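Local coordinates for diacylglycerol kinase (Bacillus anthracis, PDB 3S40), which probably transfers phosphate from ATP to diacylglycerol to make phosphatidic acid, at residues A131-Q136 and S278-P283; F181-T186 and I262-E267; Q190-E195 and I226-S231. All coordinates share one frame; numbering follows the deposited sequence.

How the interactions relate
All three contacts involve the antiparallel sheets of the beta-sandwich part of the protein, yet they join them differently. Interaction 2, partly buried, pairs two neighbouring strands within one sheet: four backbone hydrogen bonds do the holding, and the two faces of the sheet differ, one mostly aliphatic and buried, the other polar and more open. Interactions 1 and 3 are surface contacts that join that sheet to the second one with a single hydrogen bond apiece, the first adding leucine packing, the other lysine methylenes against tyrosine and aspartate oxygens. Interactions 2 and 3 touch closely, because strand 181-187 pairs with strand 190-196 and Lys184 forms a salt bridge with Glu193. Interaction 1 meets interaction 2 through Thr282 and Thr266, whose hydroxyls are probably hydrogen-bonded.

Interaction 1. Residues A131-Q136 and S278-P283; sequences AKANGQ and SSLHTP
Asn134 and Leu280 meet in a surface contact between a beta-hairpin turn and a weakly bonded edge strand, where two antiparallel sheets of the beta-sandwich part come together. Strand 125-133 turns back at Asn134 and Gly135, both with positive phi, close to a type I' turn; Asn-Gly is a classic sequence for this tight reversal. Gln136 N donates to Ala133 O at 2.8 Å, and Ala133 N returns a bond to Gln136 O. Against the turn lies Leu280, which suits the place because its two methyl branches can reach different parts of the hairpin. Leu280 CD2 lies 3.5 Å from Asn134 CB and also touches the carbonyl oxygen of Ala133. Leu280 CD1 sits 4.0 Å from Ala133 CB, a small side chain, and 3.8 Å from Gln136 CG. Gln136 bends at chi2 (75°), offering its aliphatic part to the leucine while NE2 bonds to Asn81 OD1 of helix 73-83. The asparagine amide serves two partners: OD1 accepts from Gln285 N of strand 284-296, the neighbour of strand 125-133 in the sheet, and the NH2 group crosses to the residue that follows a cis peptide bond. There Asn134 ND2 donates to Pro283 O at 3.2 Å, nearly straight at 172°, with the oxygen lying in the amide plane and one of its lone pairs receiving the bond.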
loop_
_atom_site.group_PDB
_atom_site.type_symbol
_atom_site.label_atom_id
_atom_site.label_comp_id
_atom_site.label_asym_id
_atom_site.label_seq_id
_atom_site.Cartn_x
_atom_site.Cartn_y
_atom_site.Cartn_z
ATOM N N ALA A 131 0.101 -8.185 -2.789
ATOM C CA ALA A 131 0.765 -9.276 -2.087
ATOM C C ALA A 131 -0.231 -10.135 -1.300
ATOM O O ALA A 131 -1.310 -9.668 -0.926
ATOM C CB ALA A 131 1.861 -8.720 -1.159
ATOM N N LYS A 132 0.155 -11.387 -1.049
ATOM C CA LYS A 132 -0.602 -12.291 -0.183
ATOM C C LYS A 132 0.302 -12.976 0.840
ATOM O O LYS A 132 1.212 -13.727 0.477
ATOM C CB LYS A 132 -1.294 -13.376 -1.002
ATOM C CG LYS A 132 -2.802 -13.363 -0.900
ATOM C CD LYS A 132 -3.373 -14.763 -1.038
ATOM C CE LYS A 132 -4.644 -14.762 -1.872
ATOM N NZ LYS A 132 -5.388 -16.054 -1.779
ATOM N N ALA A 133 0.033 -12.735 2.120
ATOM C CA ALA A 133 0.773 -13.403 3.189
ATOM C C ALA A 133 -0.160 -14.318 3.990
ATOM O O ALA A 133 -1.118 -13.844 4.591
ATOM C CB ALA A 133 1.432 -12.370 4.096
ATOM N N ASN A 134 0.120 -15.619 3.991
ATOM C CA ASN A 134 -0.768 -16.587 4.637
ATOM C C ASN A 134 -2.225 -16.270 4.308
ATOM O O ASN A 134 -3.049 -16.128 5.209
ATOM C CB ASN A 134 -0.583 -16.589 6.168
ATOM C CG ASN A 134 0.733 -17.223 6.609
ATOM O OD1 ASN A 134 1.434 -17.847 5.809
ATOM N ND2 ASN A 134 1.063 -17.082 7.900
ATOM N N GLY A 135 -2.531 -16.128 3.023
ATOM C CA GLY A 135 -3.887 -15.811 2.592
ATOM C C GLY A 135 -4.471 -14.524 3.156
ATOM O O GLY A 135 -5.669 -14.430 3.425
ATOM N N GLN A 136 -3.611 -13.532 3.345
ATOM C CA GLN A 136 -4.023 -12.186 3.716
ATOM C C GLN A 136 -3.386 -11.212 2.711
ATOM O O GLN A 136 -2.183 -11.318 2.417
ATOM C CB GLN A 136 -3.549 -11.892 5.134
ATOM C CG GLN A 136 -3.512 -10.423 5.508
ATOM C CD GLN A 136 -4.887 -9.845 5.754
ATOM O OE1 GLN A 136 -5.396 -9.886 6.875
ATOM N NE2 GLN A 136 -5.496 -9.300 4.707
ATOM N N SER A 278 -4.554 -5.899 11.726
ATOM C CA SER A 278 -4.348 -7.169 11.034
ATOM C C SER A 278 -3.589 -8.181 11.894
ATOM O O SER A 278 -2.772 -7.807 12.740
ATOM C CB SER A 278 -3.624 -6.947 9.707
ATOM O OG SER A 278 -4.397 -6.129 8.845
ATOM N N SER A 279 -3.853 -9.465 11.664
ATOM C CA SER A 279 -3.334 -10.510 12.538
ATOM C C SER A 279 -2.663 -11.664 11.796
ATOM O O SER A 279 -3.329 -12.595 11.333
ATOM C CB SER A 279 -4.453 -11.066 13.416
ATOM O OG SER A 279 -5.418 -11.740 12.626
ATOM N N LEU A 280 -1.342 -11.599 11.694
ATOM C CA LEU A 280 -0.571 -12.725 11.197
ATOM C C LEU A 280 0.553 -12.998 12.174
ATOM O O LEU A 280 0.716 -12.292 13.165
ATOM C CB LEU A 280 0.003 -12.434 9.802
ATOM C CG LEU A 280 -0.974 -12.406 8.621
ATOM C CD1 LEU A 280 -0.439 -11.550 7.491
ATOM C CD2 LEU A 280 -1.279 -13.816 8.139
ATOM N N HIS A 281 1.341 -14.023 11.881
ATOM C CA HIS A 281 2.483 -14.359 12.707
ATOM C C HIS A 281 3.240 -15.472 12.014
ATOM O O HIS A 281 2.660 -16.230 11.237
ATOM C CB HIS A 281 2.017 -14.815 14.087
ATOM C CG HIS A 281 1.029 -15.933 14.038
ATOM N ND1 HIS A 281 1.356 -17.192 13.581
ATOM C CD2 HIS A 281 -0.286 -15.976 14.357
ATOM C CE1 HIS A 281 0.288 -17.968 13.636
ATOM N NE2 HIS A 281 -0.721 -17.255 14.103
ATOM N N THR A 282 4.538 -15.559 12.285
ATOM C CA THR A 282 5.367 -16.612 11.707
ATOM C C THR A 282 4.903 -17.996 12.164
ATOM O O THR A 282 4.280 -18.122 13.214
ATOM C CB THR A 282 6.865 -16.422 12.088
ATOM O OG1 THR A 282 6.988 -16.240 13.509
ATOM C CG2 THR A 282 7.452 -15.212 11.373
ATOM N N PRO A 283 5.197 -19.040 11.368
ATOM C CA PRO A 283 5.844 -18.938 10.054
ATOM C C PRO A 283 4.870 -18.382 9.019
ATOM O O PRO A 283 3.675 -18.281 9.302
ATOM C CB PRO A 283 6.207 -20.389 9.724
ATOM C CG PRO A 283 5.208 -21.198 10.474
ATOM C CD PRO A 283 4.944 -20.442 11.749
#

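Interaction 2. Residues F181-T186 and I262-E267; sequences FPVKIT and IHIETE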
loop_
_atom_site.group_PDB
_atom_site.type_symbol
_atom_site.label_atom_id
_atom_site.label_comp_id
_atom_site.label_asym_id
_atom_site.label_seq_id
_atom_site.Cartn_x
_atom_site.Cartn_y
_atom_site.Cartn_z
ATOM N N PHE A 181 16.667 -11.439 16.819
ATOM C CA PHE A 181 16.014 -12.743 16.751
ATOM C C PHE A 181 16.439 -13.476 15.487
ATOM O O PHE A 181 16.669 -12.848 14.451
ATOM C CB PHE A 181 14.494 -12.587 16.777
ATOM C CG PHE A 181 13.957 -11.787 15.629
ATOM C CD1 PHE A 181 13.730 -12.383 14.398
ATOM C CD2 PHE A 181 13.693 -10.433 15.776
ATOM C CE1 PHE A 181 13.241 -11.642 13.329
ATOM C CE2 PHE A 181 13.202 -9.684 14.713
ATOM C CZ PHE A 181 12.978 -10.289 13.487
ATOM N N PRO A 182 16.544 -14.811 15.566
ATOM C CA PRO A 182 16.952 -15.630 14.425
ATOM C C PRO A 182 15.819 -15.816 13.418
ATOM O O PRO A 182 14.645 -15.917 13.785
ATOM C CB PRO A 182 17.302 -16.970 15.071
ATOM C CG PRO A 182 16.414 -17.041 16.258
ATOM C CD PRO A 182 16.279 -15.628 16.764
ATOM N N VAL A 183 16.191 -15.871 12.145
ATOM C CA VAL A 183 15.231 -15.976 11.070
ATOM C C VAL A 183 15.810 -16.871 9.992
ATOM O O VAL A 183 17.031 -16.945 9.800
ATOM C CB VAL A 183 14.891 -14.583 10.465
ATOM C CG1 VAL A 183 16.034 -14.084 9.566
ATOM C CG2 VAL A 183 13.589 -14.636 9.679
ATOM N N LYS A 184 14.916 -17.565 9.307
ATOM C CA LYS A 184 15.277 -18.412 8.189
ATOM C C LYS A 184 14.354 -18.003 7.050
ATOM O O LYS A 184 13.128 -17.988 7.218
ATOM C CB LYS A 184 15.044 -19.874 8.560
ATOM C CG LYS A 184 15.851 -20.874 7.762
ATOM C CD LYS A 184 15.788 -22.259 8.401
ATOM C CE LYS A 184 15.783 -22.187 9.934
ATOM N NZ LYS A 184 16.926 -21.418 10.505
ATOM N N ILE A 185 14.928 -17.647 5.905
ATOM C CA ILE A 185 14.110 -17.198 4.777
ATOM C C ILE A 185 14.404 -18.024 3.545
ATOM O O ILE A 185 15.552 -18.111 3.117
ATOM C CB ILE A 185 14.342 -15.695 4.441
ATOM C CG1 ILE A 185 14.078 -14.811 5.669
ATOM C CG2 ILE A 185 13.460 -15.262 3.276
ATOM C CD1 ILE A 185 14.404 -13.333 5.472
ATOM N N THR A 186 13.368 -18.644 2.992
ATOM C CA THR A 186 13.466 -19.309 1.692
ATOM C C THR A 186 12.769 -18.449 0.649
ATOM O O THR A 186 11.638 -17.999 0.853
ATOM C CB THR A 186 12.788 -20.694 1.698
ATOM O OG1 THR A 186 11.369 -20.537 1.877
ATOM C CG2 THR A 186 13.346 -21.562 2.810
ATOM N N ILE A 262 8.091 -16.511 -1.176
ATOM C CA ILE A 262 8.894 -16.295 0.013
ATOM C C ILE A 262 8.330 -17.016 1.217
ATOM O O ILE A 262 7.127 -16.973 1.492
ATOM C CB ILE A 262 8.996 -14.790 0.318
ATOM C CG1 ILE A 262 9.479 -14.045 -0.934
ATOM C CG2 ILE A 262 9.914 -14.534 1.513
ATOM C CD1 ILE A 262 9.541 -12.540 -0.790
ATOM N N HIS A 263 9.208 -17.700 1.929
ATOM C CA HIS A 263 8.823 -18.305 3.193
ATOM C C HIS A 263 9.737 -17.824 4.303
ATOM O O HIS A 263 10.971 -17.896 4.183
ATOM C CB HIS A 263 8.837 -19.836 3.121
ATOM C CG HIS A 263 8.209 -20.487 4.314
ATOM N ND1 HIS A 263 8.938 -20.887 5.414
ATOM C CD2 HIS A 263 6.915 -20.771 4.596
ATOM C CE1 HIS A 263 8.123 -21.407 6.314
ATOM N NE2 HIS A 263 6.888 -21.344 5.845
ATOM N N ILE A 264 9.121 -17.336 5.375
ATOM C CA ILE A 264 9.847 -16.792 6.510
ATOM C C ILE A 264 9.537 -17.574 7.778
ATOM O O ILE A 264 8.378 -17.683 8.197
ATOM C CB ILE A 264 9.508 -15.310 6.768
ATOM C CG1 ILE A 264 9.564 -14.498 5.477
ATOM C CG2 ILE A 264 10.444 -14.727 7.810
ATOM C CD1 ILE A 264 8.200 -14.041 5.015
ATOM N N GLU A 265 10.591 -18.099 8.392
ATOM C CA GLU A 265 10.456 -18.911 9.585
ATOM C C GLU A 265 11.322 -18.327 10.692
ATOM O O GLU A 265 12.436 -17.862 10.441
ATOM C CB GLU A 265 10.863 -20.352 9.273
ATOM C CG GLU A 265 11.082 -21.232 10.490
ATOM C CD GLU A 265 11.751 -22.555 10.140
ATOM O OE1 GLU A 265 11.441 -23.107 9.060
ATOM O OE2 GLU A 265 12.591 -23.036 10.937
ATOM N N THR A 266 10.799 -18.346 11.912
ATOM C CA THR A 266 11.522 -17.857 13.078
ATOM C C THR A 266 11.693 -18.953 14.125
ATOM O O THR A 266 11.075 -20.016 14.035
ATOM C CB THR A 266 10.765 -16.710 13.746
ATOM O OG1 THR A 266 9.421 -17.134 14.001
ATOM C CG2 THR A 266 10.745 -15.485 12.847
ATOM N N GLU A 267 12.526 -18.671 15.123
ATOM C CA GLU A 267 12.748 -19.572 16.249
ATOM C C GLU A 267 11.466 -19.755 17.053
ATOM O O GLU A 267 11.000 -20.875 17.260
ATOM C CB GLU A 267 13.836 -19.006 17.159
ATOM C CG GLU A 267 14.556 -20.047 17.996
ATOM C CD GLU A 267 15.477 -20.927 17.165
ATOM O OE1 GLU A 267 15.733 -20.586 15.989
ATOM O OE2 GLU A 267 15.946 -21.961 17.688
#
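Lys184 and Glu265 form a hydrogen-bonded pair at the middle of an antiparallel strand pairing, where 181-186 runs beside 262-266. Their backbones exchange two bonds, Lys184 N to Glu265 O at 2.7 Å and Glu265 N to Lys184 O at 2.8 Å; Thr186 and His263 repeat the pattern two residues along. The CA-H groups of Val183 and Ile185, on either side of Lys184, also approach Glu265 O and His263 O.

The lysine side chain can be followed outward from the backbone. Lys184 CB rests 3.8 Å from Glu265 O. CG, anti to the backbone N (chi1 -157°), starts the chain out alongside the glutamate, the two pointing the same way. Lys184 CD comes to 4.2 Å from Glu265 OE2. A bend at chi3 (-37°) then brings Lys184 CE to 3.5 Å from Glu265 OE2. A second bend, at chi4 (-55°), places the ammonium: Lys184 NZ is 4.6 Å from Glu265 OE2, not in contact, and instead makes a salt bridge with Glu193 OE2. Glu265 may still favour the positive charge electrostatically. A long flexible chain suits such a place, with its methylenes covering the strand and its charge at the partly open side.

The opposite face is largely aliphatic. Val183 CG2 packs on Ile264 CG2 at 3.7 Å, and Ile185 CG2 meets Ile262 CG2 at 4.0 Å; beta-branched residues readily adopt the extended backbone and give broad surfaces. This face looks into the sandwich, where Ile185 and Ile262 press on strand 224-230 and Ile264 on Trp142. Within its own sheet the pair is flanked by strands 190-196 and 284-296.

Interaction 3. Residues Q190-E195 and I226-S231; sequences QVYEDE and IFVVKS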
loop_
_atom_site.group_PDB
_atom_site.type_symbol
_atom_site.label_atom_id
_atom_site.label_comp_id
_atom_site.label_asym_id
_atom_site.label_seq_id
_atom_site.Cartn_x
_atom_site.Cartn_y
_atom_site.Cartn_z
ATOM N N GLN A 190 16.105 -20.563 -2.872
ATOM C CA GLN A 190 17.301 -20.279 -2.088
ATOM C C GLN A 190 16.924 -20.010 -0.642
ATOM O O GLN A 190 15.739 -19.953 -0.306
ATOM C CB GLN A 190 18.043 -19.084 -2.664
ATOM C CG GLN A 190 18.116 -19.106 -4.172
ATOM C CD GLN A 190 19.415 -18.545 -4.683
ATOM O OE1 GLN A 190 19.430 -17.543 -5.396
ATOM N NE2 GLN A 190 20.524 -19.190 -4.321
ATOM N N VAL A 191 17.926 -19.862 0.220
ATOM C CA VAL A 191 17.652 -19.585 1.627
ATOM C C VAL A 191 18.625 -18.604 2.274
ATOM O O VAL A 191 19.746 -18.382 1.791
ATOM C CB VAL A 191 17.607 -20.864 2.487
ATOM C CG1 VAL A 191 16.710 -21.915 1.841
ATOM C CG2 VAL A 191 19.007 -21.400 2.705
ATOM N N TYR A 192 18.161 -18.031 3.380
ATOM C CA TYR A 192 18.907 -17.058 4.160
ATOM C C TYR A 192 18.662 -17.306 5.642
ATOM O O TYR A 192 17.527 -17.236 6.102
ATOM C CB TYR A 192 18.462 -15.635 3.809
ATOM C CG TYR A 192 19.055 -14.592 4.724
ATOM C CD1 TYR A 192 18.401 -14.209 5.887
ATOM C CD2 TYR A 192 20.276 -13.999 4.433
ATOM C CE1 TYR A 192 18.941 -13.260 6.732
ATOM C CE2 TYR A 192 20.828 -13.051 5.274
ATOM C CZ TYR A 192 20.155 -12.685 6.420
ATOM O OH TYR A 192 20.699 -11.741 7.260
ATOM N N GLU A 193 19.727 -17.600 6.382
ATOM C CA GLU A 193 19.630 -17.740 7.830
ATOM C C GLU A 193 20.531 -16.730 8.510
ATOM O O GLU A 193 21.688 -16.545 8.112
ATOM C CB GLU A 193 20.023 -19.148 8.266
ATOM C CG GLU A 193 18.860 -20.111 8.373
ATOM C CD GLU A 193 19.300 -21.564 8.310
ATOM O OE1 GLU A 193 20.033 -21.923 7.361
ATOM O OE2 GLU A 193 18.919 -22.344 9.210
ATOM N N ASP A 194 20.004 -16.072 9.537
ATOM C CA ASP A 194 20.808 -15.118 10.288
ATOM C C ASP A 194 20.090 -14.544 11.501
ATOM O O ASP A 194 18.959 -14.917 11.815
ATOM C CB ASP A 194 21.283 -13.980 9.378
ATOM C CG ASP A 194 22.755 -13.664 9.563
ATOM O OD1 ASP A 194 23.576 -14.610 9.533
ATOM O OD2 ASP A 194 23.090 -12.474 9.745
ATOM N N GLU A 195 20.779 -13.639 12.180
ATOM C CA GLU A 195 20.246 -12.939 13.334
ATOM C C GLU A 195 19.837 -11.553 12.867
ATOM O O GLU A 195 20.679 -10.764 12.427
ATOM C CB GLU A 195 21.326 -12.824 14.413
ATOM C CG GLU A 195 20.823 -12.475 15.807
ATOM C CD GLU A 195 20.219 -13.669 16.527
ATOM O OE1 GLU A 195 20.020 -14.720 15.879
ATOM O OE2 GLU A 195 19.946 -13.556 17.741
ATOM N N ILE A 226 12.514 -8.372 -0.174
ATOM C CA ILE A 226 12.882 -8.809 1.159
ATOM C C ILE A 226 13.977 -7.890 1.661
ATOM O O ILE A 226 14.951 -7.622 0.958
ATOM C CB ILE A 226 13.432 -10.239 1.148
ATOM C CG1 ILE A 226 12.401 -11.207 0.560
ATOM C CG2 ILE A 226 13.864 -10.649 2.547
ATOM C CD1 ILE A 226 12.896 -12.640 0.457
ATOM N N PHE A 227 13.820 -7.413 2.885
ATOM C CA PHE A 227 14.784 -6.492 3.460
ATOM C C PHE A 227 15.003 -6.879 4.919
ATOM O O PHE A 227 14.067 -6.874 5.738
ATOM C CB PHE A 227 14.263 -5.053 3.344
ATOM C CG PHE A 227 15.266 -3.997 3.743
ATOM C CD1 PHE A 227 16.195 -3.529 2.836
ATOM C CD2 PHE A 227 15.272 -3.481 5.030
ATOM C CE1 PHE A 227 17.115 -2.554 3.196
ATOM C CE2 PHE A 227 16.187 -2.504 5.400
ATOM C CZ PHE A 227 17.106 -2.040 4.482
ATOM N N VAL A 228 16.239 -7.233 5.237
ATOM C CA VAL A 228 16.581 -7.666 6.582
ATOM C C VAL A 228 17.646 -6.770 7.193
ATOM O O VAL A 228 18.695 -6.548 6.597
ATOM C CB VAL A 228 17.114 -9.095 6.569
ATOM C CG1 VAL A 228 17.493 -9.521 7.981
ATOM C CG2 VAL A 228 16.078 -10.037 5.973
ATOM N N VAL A 229 17.391 -6.236 8.378
ATOM C CA VAL A 229 18.468 -5.529 9.052
ATOM C C VAL A 229 19.072 -6.439 10.109
ATOM O O VAL A 229 18.388 -6.867 11.035
ATOM C CB VAL A 229 18.022 -4.223 9.676
ATOM C CG1 VAL A 229 19.239 -3.489 10.251
ATOM C CG2 VAL A 229 17.314 -3.364 8.637
ATOM N N LYS A 230 20.353 -6.744 9.947
ATOM C CA LYS A 230 21.029 -7.672 10.841
ATOM C C LYS A 230 21.288 -7.015 12.188
ATOM O O LYS A 230 21.230 -5.792 12.313
ATOM C CB LYS A 230 22.335 -8.154 10.210
ATOM C CG LYS A 230 22.158 -8.645 8.782
ATOM C CD LYS A 230 23.468 -9.102 8.159
ATOM C CE LYS A 230 23.273 -9.454 6.685
ATOM N NZ LYS A 230 24.524 -9.928 6.022
ATOM N N SER A 231 21.561 -7.836 13.194
ATOM C CA SER A 231 21.840 -7.345 14.538
ATOM C C SER A 231 22.898 -6.238 14.545
ATOM O O SER A 231 22.951 -5.420 15.463
ATOM C CB SER A 231 22.284 -8.507 15.429
ATOM O OG SER A 231 23.251 -9.313 14.772
#
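Tyr192 meets Val228 and Lys230 where strand 190-196, an edge strand of one sheet of the beta sandwich, is joined to strand 224-230, the second strand of the other; the strand axes cross at 36° and are 7.7 Å apart. Val228 comes first: Val228 CG1, anti to the backbone N (chi1 179°), reaches Tyr192 CE1 at 4.2 Å and also touches Tyr192 OH. The buried, compact valine suits a place against the tyrosine ring, which also stacks on Phe255. Next, Lys230 runs out as an extended chain past the edge of the tyrosine ring, with Lys230 CE near the ring plane and 3.5 Å from Tyr192 OH. Lys230 CD lies 3.7 Å from Asp194 OD2. Ser231 then closes the contact, Ser231 N donating to Glu195 O at 3.2 Å from above the carbonyl plane. The lysine ammonium goes on to Asn252 O, while Asp194 OD2 stays 4.7 Å from Lys230 NZ. The aspartate therefore acts at most as a nearby negative charge, probably helping to stabilise the lysine, and the sheets are joined here by van der Waals contact of the lysine methylenes with tyrosine and aspartate oxygens, Val228 on the ring, and one backbone bond.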